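PDB 6BZN: halogenase PltM from Pseudomonas fluorescens, which halogenates phenolic substrates with an unusual tolerance of substrate and halide, and binds FAD as a flavoprotein. Local coordinates for residues I167-D172 with S197-Q202. Numbering follows the deposited sequence.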
loop_
_atom_site.group_PDB
_atom_site.type_symbol
_atom_site.label_atom_id
_atom_site.label_comp_id
_atom_site.label_asym_id
_atom_site.label_seq_id
_atom_site.Cartn_x
_atom_site.Cartn_y
_atom_site.Cartn_z
ATOM N N ILE A 167 -12.860 -6.623 24.755
ATOM C CA ILE A 167 -13.031 -5.207 24.476
ATOM C C ILE A 167 -14.514 -4.903 24.600
ATOM O O ILE A 167 -15.318 -5.437 23.830
ATOM C CB ILE A 167 -12.529 -4.833 23.060
ATOM C CG1 ILE A 167 -11.042 -5.183 22.915
ATOM C CG2 ILE A 167 -12.731 -3.351 22.793
ATOM C CD1 ILE A 167 -10.529 -5.163 21.482
ATOM N N SER A 168 -14.870 -4.064 25.574
ATOM C CA SER A 168 -16.268 -3.685 25.792
ATOM C C SER A 168 -16.501 -2.296 25.245
ATOM O O SER A 168 -15.744 -1.379 25.533
ATOM C CB SER A 168 -16.627 -3.750 27.285
ATOM O OG SER A 168 -16.495 -5.091 27.739
ATOM N N LEU A 169 -17.546 -2.145 24.444
ATOM C CA LEU A 169 -17.888 -0.869 23.853
ATOM C C LEU A 169 -19.170 -0.392 24.528
ATOM O O LEU A 169 -20.217 -1.012 24.378
ATOM C CB LEU A 169 -18.074 -1.022 22.348
ATOM C CG LEU A 169 -16.868 -1.535 21.553
ATOM C CD1 LEU A 169 -17.292 -1.909 20.140
ATOM C CD2 LEU A 169 -15.755 -0.492 21.529
ATOM N N ASN A 170 -19.076 0.687 25.294
ATOM C CA ASN A 170 -20.187 1.149 26.138
ATOM C C ASN A 170 -20.616 2.503 25.630
ATOM O O ASN A 170 -19.924 3.089 24.807
ATOM C CB ASN A 170 -19.737 1.251 27.608
ATOM C CG ASN A 170 -18.975 0.015 28.075
ATOM O OD1 ASN A 170 -17.826 0.105 28.545
ATOM N ND2 ASN A 170 -19.605 -1.148 27.950
ATOM N N ASP A 171 -21.730 3.028 26.131
ATOM C CA ASP A 171 -22.133 4.390 25.756
ATOM C C ASP A 171 -21.273 5.490 26.400
ATOM O O ASP A 171 -21.344 6.630 25.970
ATOM C CB ASP A 171 -23.646 4.643 25.984
ATOM C CG ASP A 171 -24.043 4.624 27.446
ATOM O OD1 ASP A 171 -23.168 4.361 28.303
ATOM O OD2 ASP A 171 -25.238 4.885 27.734
ATOM N N ASP A 172 -20.458 5.158 27.406
ATOM C CA ASP A 172 -19.567 6.145 28.045
ATOM C C ASP A 172 -18.059 5.869 27.843
ATOM O O ASP A 172 -17.224 6.498 28.492
ATOM C CB ASP A 172 -19.914 6.325 29.540
ATOM C CG ASP A 172 -19.845 5.039 30.333
ATOM O OD1 ASP A 172 -19.525 3.974 29.753
ATOM O OD2 ASP A 172 -20.130 5.100 31.551
ATOM N N SER A 197 -7.230 -8.026 13.251
ATOM C CA SER A 197 -8.106 -7.033 13.897
ATOM C C SER A 197 -9.123 -7.687 14.872
ATOM O O SER A 197 -10.077 -8.322 14.420
ATOM C CB SER A 197 -8.847 -6.242 12.815
ATOM O OG SER A 197 -9.947 -5.511 13.339
ATOM N N PRO A 198 -8.918 -7.537 16.201
ATOM C CA PRO A 198 -9.831 -8.173 17.169
ATOM C C PRO A 198 -11.197 -7.472 17.264
ATOM O O PRO A 198 -12.196 -8.111 17.642
ATOM C CB PRO A 198 -9.067 -8.061 18.488
ATOM C CG PRO A 198 -8.306 -6.787 18.335
ATOM C CD PRO A 198 -7.892 -6.716 16.884
ATOM N N LEU A 199 -11.235 -6.181 16.918
ATOM C CA LEU A 199 -12.487 -5.467 16.750
ATOM C C LEU A 199 -13.200 -5.959 15.536
ATOM O O LEU A 199 -14.402 -6.107 15.566
ATOM C CB LEU A 199 -12.302 -3.950 16.607
ATOM C CG LEU A 199 -12.149 -3.173 17.901
ATOM C CD1 LEU A 199 -11.930 -1.721 17.570
ATOM C CD2 LEU A 199 -13.386 -3.339 18.773
ATOM N N SER A 200 -12.469 -6.192 14.446
ATOM C CA SER A 200 -13.115 -6.697 13.263
ATOM C C SER A 200 -13.777 -8.034 13.570
ATOM O O SER A 200 -14.938 -8.230 13.212
ATOM C CB SER A 200 -12.163 -6.837 12.071
ATOM O OG SER A 200 -12.835 -7.438 10.973
ATOM N N ARG A 201 -13.065 -8.930 14.251
ATOM C CA ARG A 201 -13.628 -10.252 14.581
ATOM C C ARG A 201 -14.868 -10.103 15.455
ATOM O O ARG A 201 -15.904 -10.704 15.172
ATOM C CB ARG A 201 -12.591 -11.156 15.268
ATOM C CG ARG A 201 -11.410 -11.548 14.387
ATOM C CD ARG A 201 -10.567 -12.657 15.005
ATOM N NE ARG A 201 -10.092 -12.300 16.348
ATOM C CZ ARG A 201 -8.854 -11.910 16.690
ATOM N NH1 ARG A 201 -7.856 -11.813 15.804
ATOM N NH2 ARG A 201 -8.607 -11.612 17.968
ATOM N N GLN A 202 -14.798 -9.260 16.483
ATOM C CA GLN A 202 -15.915 -9.178 17.438
ATOM C C GLN A 202 -17.118 -8.380 16.904
ATOM O O GLN A 202 -18.249 -8.586 17.353
ATOM C CB GLN A 202 -15.424 -8.643 18.777
ATOM C CG GLN A 202 -15.451 -7.134 18.941
ATOM C CD GLN A 202 -14.898 -6.698 20.284
ATOM O OE1 GLN A 202 -13.942 -7.285 20.782
ATOM N NE2 GLN A 202 -15.519 -5.694 20.893
HETATM O O HOH W 1 -14.487 -8.573 23.347
#
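Gln-202 reaches from its short helix to the backbone of Ile-167, giving a worked example of how a side-chain amide can serve the edge of a sheet. Strand 164-170 is the outermost strand on its side of a three-stranded antiparallel sheet; its Ser-168 pairs with Glu-175 of the next strand, while Ile-167 is served by the glutamine. NE2 of Gln-202 donates to O of Ile-167 over 3.0 Å, a somewhat bent bond (151° at the hydrogen) that meets the carbonyl from 34° outside its plane. On the other branch of the amide, OE1 accepts from a water that in turn accepts from Ile-167 N at 2.9 Å, so the amide serves O of Ile-167 directly and N through the water. Gln-202 CG sits between its own backbone N and carbonyl carbon (chi1 89°), and the chain then runs out extended, carrying the amide across the isoleucine, with OE1 3.6 Å from Ile-167 CB.

Alongside the amide the two branches of Ile-167 divide the apolar work. CG2, anti to the backbone N, meets Leu-199 CD2 at 4.1 Å, the two side chains crossing at about a right angle; CG1 carries CD1 to Pro-198 CG at 4.2 Å. Trimming Ile-167 to an alanine is likely to open a gap beside Pro-198 CG and Leu-199 CD2 and to cost the Gln-202 amide part of the surface it lies against. Ile-189 of the parallel sheet also touches Ile-167, Leu-169 and Leu-199.

Ser-197, next to Gly-196, caps the helix. Gly-196 and Arg-201 contact different FAD molecules in flavin-bound PltM; none is bound to this chain here. Chemically, the contact joins apolar packing to a partly water-mediated amide grip, docking the small sheet against the flavin-binding domain.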